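Long-range contacts in protection of telomeres protein 1 (Schizosaccharomyces pombe, PDB 1QZH), which binds single-stranded telomeric DNA of consensus GGTTAC, protects the 3' overhang of the chromosome end and regulates telomerase and telomere length: residues G[66-71]-G[86-91]; G[129-134]-G[151-156]. All coordinates share one frame; numbering follows the deposited sequence.

Contact 1: residues G[66-71]-G[86-91]; sequences DWVTTV and QIHLFS. With nucleotides of chain A.
Phe-90 holds its CG anti to the carbonyl carbon (chi1 -68°) while Val-68 sends CG2 anti to its backbone N, and the two side chains rise together on the DNA-binding side of a beta hairpin in the N-terminal OB-fold domain. Val-68 CG2 makes a CH-pi contact 4.0 Å from the centroid of the Phe-90 ring. The opposite face carries the base of DT4 of chain A, C4 over the ring centre, and the in-plane edge meets DA5 of chain A, with CZ 3.4 Å from its N3. With an alanine here the thymine is likely to lose the ring it lies on, and Val-68 CG2 its CH-pi partner. Asp-66 reads that thymine twice: its N donates to the base O2, and the base N3 donates to Asp-66 OD2 (2.9 Å), an oxygen also held by Thr-64 and Lys-92. Antiparallel backbone bonds join the strands beneath, Leu-89 N reaching Thr-69 O at 2.9 Å. On the face away from the DNA, Thr-69 CG2 lies 3.6 Å from Leu-89 CB. Farther along, the His-88 ring has C1' of that adenosine over one face and is likely to be steadied by an in-plane hydrogen bond between ND1 and Thr-70 OG1, 2.8 Å long.

Contact 2: residues G[129-134]-G[151-156]; sequences FRYALW and PRLMKT
Tyr-131 and Arg-152 open the hydrogen bonding where strand 129-133 presents one edge to the irregular segment 151-156. Tyr-131 N donates to Arg-152 O (3.0 Å) and Tyr-131 O accepts from Met-154 N (3.1 Å), a single bridge around Leu-153. Arg-152 NH1 adds a third bond, 2.9 Å to Phe-129 O, lying in the guanidinium plane and on a lone pair of the carbonyl. Pi contacts follow. The extended run of Arg-152 from CG to NE carries CD over the Phe-129 ring, 4.0 Å from its centroid, and the guanidinium continues across the same ring with the two planes only 13° apart. As for charge, Arg-130 NH1 lies 4.2 Å from Arg-152 NH1, and the salt bridge of Arg-152 NE with Asp-96 probably offsets the like charges. Apolar packing completes the contact. Leu-153 CD2 sits over a face of the Tyr-131 ring, 4.1 Å from CE1, and Ala-132 CB touches Thr-156 CG2 at 3.7 Å. Strand 129-133 pairs through its other edge with strand 106-110, while Trp-134 packs on helix 158-173, which begins just beyond the loop, and its NE1 bonds to Glu-161 there.

How the contacts relate
Both contacts reach the same curled sheet of the OB fold, but they do different work in it. Contact 1 is buried once the DNA is counted, a regular pairing of two long strands with one face given to bases. Contact 2 is only partly buried and has one bridge in place of a continuous pairing; a coil runs along a strand there, its nearest atom about 7 Å from the DNA. Phe-90 and His-88 turn to nucleotides in the first; in the second Phe-129 meets an arginine and Tyr-131 a leucine. The two join directly: Arg-152 NH2 probably hydrogen-bonds Ser-91 OG at 3.1 Å, and Phe-129 packs against the backbone of Phe-90 and the side chain of Leu-89. Asp-96 binds both Ser-91 and Arg-152.

Contact 1: residues G[66-71]-G[86-91]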
ATOM      1  N   ASP G  66     -11.639  -6.811  15.981  1.00 48.52           N
ATOM      2  CA  ASP G  66     -11.932  -6.095  14.749  1.00 47.88           C
ATOM      3  C   ASP G  66     -11.543  -6.939  13.542  1.00 47.58           C
ATOM      4  O   ASP G  66     -10.744  -7.870  13.654  1.00 45.15           O
ATOM      5  CB  ASP G  66     -11.160  -4.779  14.695  1.00 44.11           C
ATOM      6  CG  ASP G  66     -11.442  -3.878  15.881  1.00 45.46           C
ATOM      7  OD1 ASP G  66     -12.630  -3.619  16.213  1.00 44.78           O
ATOM      8  OD2 ASP G  66     -10.452  -3.404  16.470  1.00 44.54           O
ATOM      9  N   TRP G  67     -12.126  -6.617  12.390  1.00 48.29           N
ATOM     10  CA  TRP G  67     -11.789  -7.319  11.163  1.00 47.73           C
ATOM     11  C   TRP G  67     -10.391  -6.868  10.786  1.00 44.81           C
ATOM     12  O   TRP G  67      -9.991  -5.737  11.073  1.00 44.16           O
ATOM     13  CB  TRP G  67     -12.768  -6.958  10.059  1.00 53.43           C
ATOM     14  CG  TRP G  67     -14.053  -7.637  10.226  1.00 57.49           C
ATOM     15  CD1 TRP G  67     -15.164  -7.164  10.860  1.00 60.25           C
ATOM     16  CD2 TRP G  67     -14.361  -8.960   9.795  1.00 58.90           C
ATOM     17  NE1 TRP G  67     -16.151  -8.121  10.848  1.00 61.57           N
ATOM     18  CE2 TRP G  67     -15.681  -9.234  10.201  1.00 60.02           C
ATOM     19  CE3 TRP G  67     -13.643  -9.944   9.104  1.00 59.58           C
ATOM     20  CZ2 TRP G  67     -16.304 -10.457   9.938  1.00 61.28           C
ATOM     21  CZ3 TRP G  67     -14.257 -11.159   8.842  1.00 59.60           C
ATOM     22  CH2 TRP G  67     -15.578 -11.406   9.260  1.00 60.67           C
ATOM     23  N   VAL G  68      -9.637  -7.739  10.146  1.00 42.81           N
ATOM     24  CA  VAL G  68      -8.279  -7.381   9.792  1.00 41.84           C
ATOM     25  C   VAL G  68      -7.771  -8.090   8.557  1.00 43.11           C
ATOM     26  O   VAL G  68      -7.874  -9.309   8.444  1.00 45.87           O
ATOM     27  CB  VAL G  68      -7.319  -7.700  10.936  1.00 40.73           C
ATOM     28  CG1 VAL G  68      -7.416  -9.199  11.295  1.00 37.76           C
ATOM     29  CG2 VAL G  68      -5.903  -7.314  10.532  1.00 39.23           C
ATOM     30  N   THR G  69      -7.223  -7.308   7.633  1.00 42.50           N
ATOM     31  CA  THR G  69      -6.655  -7.831   6.407  1.00 41.92           C
ATOM     32  C   THR G  69      -5.193  -7.381   6.471  1.00 40.69           C
ATOM     33  O   THR G  69      -4.899  -6.303   6.977  1.00 39.44           O
ATOM     34  CB  THR G  69      -7.377  -7.239   5.185  1.00 44.19           C
ATOM     35  OG1 THR G  69      -7.001  -7.956   4.008  1.00 48.48           O
ATOM     36  CG2 THR G  69      -7.010  -5.767   5.009  1.00 47.73           C
ATOM     37  N   THR G  70      -4.273  -8.215   5.999  1.00 40.15           N
ATOM     38  CA  THR G  70      -2.860  -7.866   6.057  1.00 39.89           C
ATOM     39  C   THR G  70      -2.246  -7.785   4.681  1.00 39.26           C
ATOM     40  O   THR G  70      -2.550  -8.590   3.816  1.00 39.33           O
ATOM     41  CB  THR G  70      -2.053  -8.911   6.867  1.00 40.20           C
ATOM     42  OG1 THR G  70      -2.567  -8.977   8.196  1.00 41.87           O
ATOM     43  CG2 THR G  70      -0.577  -8.535   6.927  1.00 37.47           C
ATOM     44  N   VAL G  71      -1.390  -6.798   4.473  1.00 37.43           N
ATOM     45  CA  VAL G  71      -0.722  -6.689   3.201  1.00 37.13           C
ATOM     46  C   VAL G  71       0.733  -6.389   3.497  1.00 37.96           C
ATOM     47  O   VAL G  71       1.064  -5.918   4.586  1.00 36.57           O
ATOM     48  CB  VAL G  71      -1.289  -5.535   2.311  1.00 38.33           C
ATOM     49  CG1 VAL G  71      -2.743  -5.805   1.937  1.00 36.39           C
ATOM     50  CG2 VAL G  71      -1.141  -4.204   3.029  1.00 39.55           C
ATOM     51  N   GLN G  86       5.138  -4.588   6.377  1.00 39.55           N
ATOM     52  CA  GLN G  86       3.945  -5.283   6.852  1.00 37.14           C
ATOM     53  C   GLN G  86       2.916  -4.265   7.325  1.00 32.96           C
ATOM     54  O   GLN G  86       3.251  -3.352   8.071  1.00 31.27           O
ATOM     55  CB  GLN G  86       4.294  -6.212   8.026  1.00 36.86           C
ATOM     56  CG  GLN G  86       3.115  -6.997   8.548  1.00 37.19           C
ATOM     57  CD  GLN G  86       3.464  -7.853   9.759  1.00 40.34           C
ATOM     58  OE1 GLN G  86       4.205  -7.420  10.641  1.00 42.16           O
ATOM     59  NE2 GLN G  86       2.936  -9.078   9.801  1.00 35.92           N
ATOM     60  N   ILE G  87       1.666  -4.419   6.906  1.00 30.41           N
ATOM     61  CA  ILE G  87       0.638  -3.480   7.345  1.00 30.78           C
ATOM     62  C   ILE G  87      -0.653  -4.172   7.681  1.00 31.92           C
ATOM     63  O   ILE G  87      -1.236  -4.843   6.840  1.00 33.35           O
ATOM     64  CB  ILE G  87       0.294  -2.409   6.261  1.00 33.03           C
ATOM     65  CG1 ILE G  87       1.557  -1.628   5.881  1.00 30.70           C
ATOM     66  CG2 ILE G  87      -0.792  -1.443   6.798  1.00 25.80           C
ATOM     67  CD1 ILE G  87       1.448  -0.929   4.572  1.00 39.96           C
ATOM     68  N   HIS G  88      -1.109  -4.002   8.915  1.00 33.93           N
ATOM     69  CA  HIS G  88      -2.373  -4.587   9.313  1.00 34.26           C
ATOM     70  C   HIS G  88      -3.471  -3.522   9.209  1.00 32.79           C
ATOM     71  O   HIS G  88      -3.399  -2.486   9.866  1.00 32.10           O
ATOM     72  CB  HIS G  88      -2.284  -5.115  10.748  1.00 36.92           C
ATOM     73  CG  HIS G  88      -1.323  -6.258  10.917  1.00 39.41           C
ATOM     74  ND1 HIS G  88      -1.463  -7.455  10.247  1.00 36.78           N
ATOM     75  CD2 HIS G  88      -0.206  -6.378  11.674  1.00 35.92           C
ATOM     76  CE1 HIS G  88      -0.470  -8.260  10.578  1.00 37.00           C
ATOM     77  NE2 HIS G  88       0.307  -7.629  11.441  1.00 39.38           N
ATOM     78  N   LEU G  89      -4.476  -3.780   8.381  1.00 31.98           N
ATOM     79  CA  LEU G  89      -5.593  -2.853   8.195  1.00 33.32           C
ATOM     80  C   LEU G  89      -6.794  -3.355   9.006  1.00 35.11           C
ATOM     81  O   LEU G  89      -7.333  -4.440   8.754  1.00 34.35           O
ATOM     82  CB  LEU G  89      -5.959  -2.749   6.706  1.00 32.65           C
ATOM     83  CG  LEU G  89      -4.755  -2.480   5.782  1.00 30.32           C
ATOM     84  CD1 LEU G  89      -5.135  -2.726   4.312  1.00 29.71           C
ATOM     85  CD2 LEU G  89      -4.249  -1.077   6.015  1.00 24.37           C
ATOM     86  N   PHE G  90      -7.206  -2.555   9.982  1.00 36.24           N
ATOM     87  CA  PHE G  90      -8.305  -2.918  10.844  1.00 39.36           C
ATOM     88  C   PHE G  90      -9.574  -2.163  10.538  1.00 42.08           C
ATOM     89  O   PHE G  90      -9.536  -1.024  10.083  1.00 45.45           O
ATOM     90  CB  PHE G  90      -7.924  -2.665  12.301  1.00 39.37           C
ATOM     91  CG  PHE G  90      -6.846  -3.581  12.825  1.00 39.64           C
ATOM     92  CD1 PHE G  90      -5.514  -3.175  12.849  1.00 40.42           C
ATOM     93  CD2 PHE G  90      -7.168  -4.849  13.288  1.00 37.98           C
ATOM     94  CE1 PHE G  90      -4.513  -4.023  13.334  1.00 40.00           C
ATOM     95  CE2 PHE G  90      -6.188  -5.710  13.774  1.00 38.34           C
ATOM     96  CZ  PHE G  90      -4.855  -5.301  13.798  1.00 40.08           C
ATOM     97  N   SER G  91     -10.706  -2.786  10.819  1.00 45.75           N
ATOM     98  CA  SER G  91     -11.974  -2.126  10.595  1.00 50.50           C
ATOM     99  C   SER G  91     -12.950  -2.474  11.709  1.00 55.04           C
ATOM    100  O   SER G  91     -13.370  -3.624  11.849  1.00 51.35           O
ATOM    101  CB  SER G  91     -12.555  -2.525   9.246  1.00 49.60           C
ATOM    102  OG  SER G  91     -13.572  -1.625   8.863  1.00 47.65           O
TER
ATOM    103  P    DT A   4      -3.166  -8.415  22.156  1.00 57.99           P
ATOM    104  OP1  DT A   4      -3.269  -9.551  23.108  1.00 57.61           O
ATOM    105  OP2  DT A   4      -1.929  -8.241  21.353  1.00 56.75           O
ATOM    106  O5'  DT A   4      -4.411  -8.489  21.168  1.00 58.93           O
ATOM    107  C5'  DT A   4      -4.271  -9.018  19.856  1.00 59.41           C
ATOM    108  C4'  DT A   4      -5.628  -9.244  19.235  1.00 59.68           C
ATOM    109  O4'  DT A   4      -6.336  -7.977  19.150  1.00 58.61           O
ATOM    110  C3'  DT A   4      -5.537  -9.776  17.805  1.00 60.78           C
ATOM    111  O3'  DT A   4      -6.499 -10.815  17.552  1.00 63.47           O
ATOM    112  C2'  DT A   4      -5.812  -8.553  16.949  1.00 58.88           C
ATOM    113  C1'  DT A   4      -6.753  -7.747  17.811  1.00 56.01           C
ATOM    114  N1   DT A   4      -6.686  -6.296  17.536  1.00 53.05           N
ATOM    115  C2   DT A   4      -7.848  -5.658  17.163  1.00 50.14           C
ATOM    116  O2   DT A   4      -8.926  -6.225  17.092  1.00 48.67           O
ATOM    117  N3   DT A   4      -7.702  -4.323  16.872  1.00 48.31           N
ATOM    118  C4   DT A   4      -6.538  -3.580  16.921  1.00 48.51           C
ATOM    119  O4   DT A   4      -6.556  -2.392  16.615  1.00 45.50           O
ATOM    120  C5   DT A   4      -5.361  -4.305  17.341  1.00 49.39           C
ATOM    121  C7   DT A   4      -4.060  -3.576  17.438  1.00 49.92           C
ATOM    122  C6   DT A   4      -5.492  -5.610  17.627  1.00 50.92           C
ATOM    123  P    DC A   6      -2.561 -13.819  12.151  1.00 77.41           P
ATOM    124  OP1  DC A   6      -2.771 -14.211  10.731  1.00 78.99           O
ATOM    125  OP2  DC A   6      -3.116 -14.670  13.235  1.00 74.15           O
ATOM    126  O5'  DC A   6      -0.997 -13.646  12.401  1.00 77.28           O
ATOM    127  C5'  DC A   6      -0.399 -14.023  13.638  1.00 78.76           C
ATOM    128  C4'  DC A   6       1.094 -13.801  13.581  1.00 82.55           C
ATOM    129  O4'  DC A   6       1.371 -12.377  13.521  1.00 82.22           O
ATOM    130  C3'  DC A   6       1.871 -14.326  14.793  1.00 84.54           C
ATOM    131  O3'  DC A   6       3.185 -14.731  14.392  1.00 86.36           O
ATOM    132  C2'  DC A   6       2.070 -13.082  15.637  1.00 83.47           C
ATOM    133  C1'  DC A   6       2.274 -12.033  14.562  1.00 83.00           C
ATOM    134  N1   DC A   6       2.002 -10.649  14.984  1.00 82.58           N
ATOM    135  C2   DC A   6       2.355  -9.602  14.128  1.00 81.56           C
ATOM    136  O2   DC A   6       2.845  -9.872  13.021  1.00 80.87           O
ATOM    137  N3   DC A   6       2.155  -8.324  14.527  1.00 81.50           N
ATOM    138  C4   DC A   6       1.620  -8.076  15.726  1.00 81.90           C
ATOM    139  N4   DC A   6       1.457  -6.802  16.089  1.00 80.90           N
ATOM    140  C5   DC A   6       1.232  -9.124  16.608  1.00 81.82           C
ATOM    141  C6   DC A   6       1.436 -10.383  16.200  1.00 82.53           C
ATOM    142  P    DA A   5      -6.009 -12.221  16.928  1.00 64.93           P
ATOM    143  OP1  DA A   5      -7.162 -13.158  16.884  1.00 64.30           O
ATOM    144  OP2  DA A   5      -4.776 -12.607  17.657  1.00 64.81           O
ATOM    145  O5'  DA A   5      -5.592 -11.876  15.428  1.00 67.33           O
ATOM    146  C5'  DA A   5      -4.909 -10.663  15.135  1.00 70.01           C
ATOM    147  C4'  DA A   5      -4.273 -10.704  13.768  1.00 70.00           C
ATOM    148  O4'  DA A   5      -3.617  -9.428  13.615  1.00 69.11           O
ATOM    149  C3'  DA A   5      -3.178 -11.757  13.639  1.00 72.53           C
ATOM    150  O3'  DA A   5      -3.137 -12.331  12.335  1.00 74.33           O
ATOM    151  C2'  DA A   5      -1.898 -11.021  13.993  1.00 72.42           C
ATOM    152  C1'  DA A   5      -2.240  -9.534  13.940  1.00 69.42           C
ATOM    153  N9   DA A   5      -2.052  -8.925  15.259  1.00 67.00           N
ATOM    154  C8   DA A   5      -2.026  -9.610  16.449  1.00 66.56           C
ATOM    155  N7   DA A   5      -1.800  -8.853  17.492  1.00 67.01           N
ATOM    156  C5   DA A   5      -1.677  -7.580  16.958  1.00 66.12           C
ATOM    157  C6   DA A   5      -1.417  -6.332  17.550  1.00 66.21           C
ATOM    158  N6   DA A   5      -1.219  -6.164  18.861  1.00 66.52           N
ATOM    159  N1   DA A   5      -1.365  -5.253  16.743  1.00 65.98           N
ATOM    160  C2   DA A   5      -1.558  -5.428  15.429  1.00 66.51           C
ATOM    161  N3   DA A   5      -1.799  -6.551  14.752  1.00 66.55           N
ATOM    162  C4   DA A   5      -1.844  -7.605  15.583  1.00 66.13           C
TER

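Contact 2: residues G[129-134]-G[151-156]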
ATOM      1  N   PHE G 129      -8.848   5.294   8.171  1.00 33.94           N
ATOM      2  CA  PHE G 129      -7.972   5.185   7.008  1.00 30.14           C
ATOM      3  C   PHE G 129      -8.780   5.037   5.736  1.00 26.90           C
ATOM      4  O   PHE G 129      -9.877   4.491   5.751  1.00 23.96           O
ATOM      5  CB  PHE G 129      -6.979   4.003   7.170  1.00 27.80           C
ATOM      6  CG  PHE G 129      -7.488   2.666   6.628  1.00 29.42           C
ATOM      7  CD1 PHE G 129      -7.306   2.330   5.279  1.00 23.60           C
ATOM      8  CD2 PHE G 129      -8.132   1.743   7.462  1.00 24.13           C
ATOM      9  CE1 PHE G 129      -7.756   1.097   4.773  1.00 26.04           C
ATOM     10  CE2 PHE G 129      -8.588   0.501   6.953  1.00 23.86           C
ATOM     11  CZ  PHE G 129      -8.391   0.187   5.601  1.00 22.27           C
ATOM     12  N   ARG G 130      -8.240   5.539   4.630  1.00 27.53           N
ATOM     13  CA  ARG G 130      -8.922   5.436   3.335  1.00 25.92           C
ATOM     14  C   ARG G 130      -7.910   4.820   2.367  1.00 22.18           C
ATOM     15  O   ARG G 130      -6.710   4.816   2.654  1.00 25.06           O
ATOM     16  CB  ARG G 130      -9.354   6.830   2.842  1.00 32.30           C
ATOM     17  CG  ARG G 130     -10.298   7.589   3.761  1.00 38.69           C
ATOM     18  CD  ARG G 130     -11.772   7.462   3.321  1.00 50.69           C
ATOM     19  NE  ARG G 130     -12.715   8.050   4.283  1.00 54.29           N
ATOM     20  CZ  ARG G 130     -13.003   7.542   5.489  1.00 56.60           C
ATOM     21  NH1 ARG G 130     -12.434   6.408   5.914  1.00 55.18           N
ATOM     22  NH2 ARG G 130     -13.848   8.185   6.294  1.00 54.55           N
ATOM     23  N   TYR G 131      -8.356   4.329   1.216  1.00 20.55           N
ATOM     24  CA  TYR G 131      -7.415   3.688   0.290  1.00 21.85           C
ATOM     25  C   TYR G 131      -7.949   3.669  -1.133  1.00 24.17           C
ATOM     26  O   TYR G 131      -9.125   3.897  -1.367  1.00 25.57           O
ATOM     27  CB  TYR G 131      -7.195   2.223   0.703  1.00 22.54           C
ATOM     28  CG  TYR G 131      -8.369   1.330   0.293  1.00 21.12           C
ATOM     29  CD1 TYR G 131      -8.379   0.663  -0.925  1.00 21.39           C
ATOM     30  CD2 TYR G 131      -9.487   1.219   1.106  1.00 25.18           C
ATOM     31  CE1 TYR G 131      -9.498  -0.099  -1.327  1.00 26.78           C
ATOM     32  CE2 TYR G 131     -10.596   0.469   0.727  1.00 26.26           C
ATOM     33  CZ  TYR G 131     -10.595  -0.183  -0.485  1.00 27.76           C
ATOM     34  OH  TYR G 131     -11.698  -0.929  -0.823  1.00 33.35           O
ATOM     35  N   ALA G 132      -7.064   3.361  -2.085  1.00 27.98           N
ATOM     36  CA  ALA G 132      -7.407   3.198  -3.477  1.00 30.47           C
ATOM     37  C   ALA G 132      -6.625   1.979  -3.960  1.00 30.31           C
ATOM     38  O   ALA G 132      -5.447   1.824  -3.625  1.00 28.55           O
ATOM     39  CB  ALA G 132      -7.065   4.426  -4.296  1.00 30.93           C
ATOM     40  N   LEU G 133      -7.288   1.126  -4.736  1.00 34.86           N
ATOM     41  CA  LEU G 133      -6.697  -0.104  -5.268  1.00 38.87           C
ATOM     42  C   LEU G 133      -6.814  -0.116  -6.796  1.00 40.60           C
ATOM     43  O   LEU G 133      -7.857   0.253  -7.340  1.00 40.26           O
ATOM     44  CB  LEU G 133      -7.467  -1.313  -4.727  1.00 41.06           C
ATOM     45  CG  LEU G 133      -6.808  -2.538  -4.086  1.00 44.70           C
ATOM     46  CD1 LEU G 133      -7.838  -3.691  -4.158  1.00 46.31           C
ATOM     47  CD2 LEU G 133      -5.519  -2.936  -4.784  1.00 45.06           C
ATOM     48  N   TRP G 134      -5.760  -0.555  -7.479  1.00 42.65           N
ATOM     49  CA  TRP G 134      -5.790  -0.635  -8.940  1.00 45.36           C
ATOM     50  C   TRP G 134      -5.685  -2.078  -9.419  1.00 50.48           C
ATOM     51  O   TRP G 134      -5.379  -2.982  -8.630  1.00 51.88           O
ATOM     52  CB  TRP G 134      -4.641   0.160  -9.538  1.00 40.87           C
ATOM     53  CG  TRP G 134      -4.879   1.629  -9.540  1.00 37.92           C
ATOM     54  CD1 TRP G 134      -5.405   2.380 -10.559  1.00 35.27           C
ATOM     55  CD2 TRP G 134      -4.553   2.542  -8.489  1.00 34.55           C
ATOM     56  NE1 TRP G 134      -5.415   3.709 -10.209  1.00 33.97           N
ATOM     57  CE2 TRP G 134      -4.900   3.843  -8.947  1.00 32.96           C
ATOM     58  CE3 TRP G 134      -4.001   2.390  -7.202  1.00 31.80           C
ATOM     59  CZ2 TRP G 134      -4.706   4.987  -8.166  1.00 29.36           C
ATOM     60  CZ3 TRP G 134      -3.806   3.525  -6.423  1.00 33.45           C
ATOM     61  CH2 TRP G 134      -4.161   4.818  -6.911  1.00 33.35           C
ATOM     62  N   PRO G 151     -17.258   2.926   1.589  1.00 45.61           N
ATOM     63  CA  PRO G 151     -16.931   3.719   2.799  1.00 42.69           C
ATOM     64  C   PRO G 151     -15.529   4.337   2.844  1.00 39.31           C
ATOM     65  O   PRO G 151     -15.398   5.532   3.104  1.00 41.03           O
ATOM     66  CB  PRO G 151     -17.108   2.707   3.933  1.00 42.51           C
ATOM     67  CG  PRO G 151     -17.950   1.627   3.340  1.00 44.07           C
ATOM     68  CD  PRO G 151     -17.456   1.494   1.917  1.00 44.51           C
ATOM     69  N   ARG G 152     -14.479   3.568   2.586  1.00 36.60           N
ATOM     70  CA  ARG G 152     -13.107   4.084   2.659  1.00 34.13           C
ATOM     71  C   ARG G 152     -12.479   4.367   1.286  1.00 32.72           C
ATOM     72  O   ARG G 152     -11.319   4.755   1.212  1.00 30.55           O
ATOM     73  CB  ARG G 152     -12.219   3.072   3.406  1.00 33.82           C
ATOM     74  CG  ARG G 152     -12.782   2.573   4.749  1.00 33.01           C
ATOM     75  CD  ARG G 152     -11.887   1.470   5.348  1.00 30.09           C
ATOM     76  NE  ARG G 152     -12.293   1.087   6.698  1.00 31.66           N
ATOM     77  CZ  ARG G 152     -11.947   1.729   7.811  1.00 32.43           C
ATOM     78  NH1 ARG G 152     -11.176   2.811   7.763  1.00 30.03           N
ATOM     79  NH2 ARG G 152     -12.365   1.278   8.985  1.00 33.62           N
ATOM     80  N   LEU G 153     -13.243   4.201   0.226  1.00 31.48           N
ATOM     81  CA  LEU G 153     -12.752   4.375  -1.156  1.00 35.80           C
ATOM     82  C   LEU G 153     -12.455   5.838  -1.586  1.00 37.55           C
ATOM     83  O   LEU G 153     -13.310   6.711  -1.502  1.00 39.15           O
ATOM     84  CB  LEU G 153     -13.782   3.777  -2.099  1.00 35.79           C
ATOM     85  CG  LEU G 153     -13.314   2.638  -3.021  1.00 36.33           C
ATOM     86  CD1 LEU G 153     -14.022   2.707  -4.359  1.00 35.58           C
ATOM     87  CD2 LEU G 153     -11.810   2.690  -3.200  1.00 31.74           C
ATOM     88  N   MET G 154     -11.222   6.080  -2.065  1.00 38.50           N
ATOM     89  CA  MET G 154     -10.843   7.407  -2.486  1.00 40.78           C
ATOM     90  C   MET G 154     -11.042   7.571  -3.977  1.00 42.35           C
ATOM     91  O   MET G 154     -10.787   6.653  -4.759  1.00 42.79           O
ATOM     92  CB  MET G 154      -9.399   7.708  -2.089  1.00 42.01           C
ATOM     93  CG  MET G 154      -8.987   7.139  -0.728  1.00 43.67           C
ATOM     94  SD  MET G 154      -7.265   6.613  -0.638  1.00 50.76           S
ATOM     95  CE  MET G 154      -6.433   8.059  -1.292  1.00 41.18           C
ATOM     96  N   LYS G 155     -11.485   8.757  -4.388  1.00 42.39           N
ATOM     97  CA  LYS G 155     -11.564   9.033  -5.797  1.00 42.00           C
ATOM     98  C   LYS G 155     -10.171   9.475  -6.196  1.00 40.41           C
ATOM     99  O   LYS G 155      -9.586  10.364  -5.559  1.00 39.62           O
ATOM    100  CB  LYS G 155     -12.596  10.135  -6.121  1.00 44.87           C
ATOM    101  CG  LYS G 155     -12.725  10.428  -7.608  1.00 48.39           C
ATOM    102  CD  LYS G 155     -14.110  10.964  -7.973  1.00 50.35           C
ATOM    103  CE  LYS G 155     -15.215  10.081  -7.432  1.00 54.15           C
ATOM    104  NZ  LYS G 155     -16.557  10.521  -7.914  1.00 57.72           N
ATOM    105  N   THR G 156      -9.643   8.875  -7.257  1.00 39.25           N
ATOM    106  CA  THR G 156      -8.287   9.237  -7.699  1.00 38.33           C
ATOM    107  C   THR G 156      -8.275   9.842  -9.124  1.00 40.22           C
ATOM    108  O   THR G 156      -9.224   9.679  -9.893  1.00 37.88           O
ATOM    109  CB  THR G 156      -7.356   8.015  -7.634  1.00 39.66           C
ATOM    110  OG1 THR G 156      -7.918   6.943  -8.401  1.00 37.35           O
ATOM    111  CG2 THR G 156      -7.179   7.568  -6.186  1.00 38.74           C
TER
HETATM  112  O   HOH W   1      -6.397   7.058 -10.413  1.00 43.72           O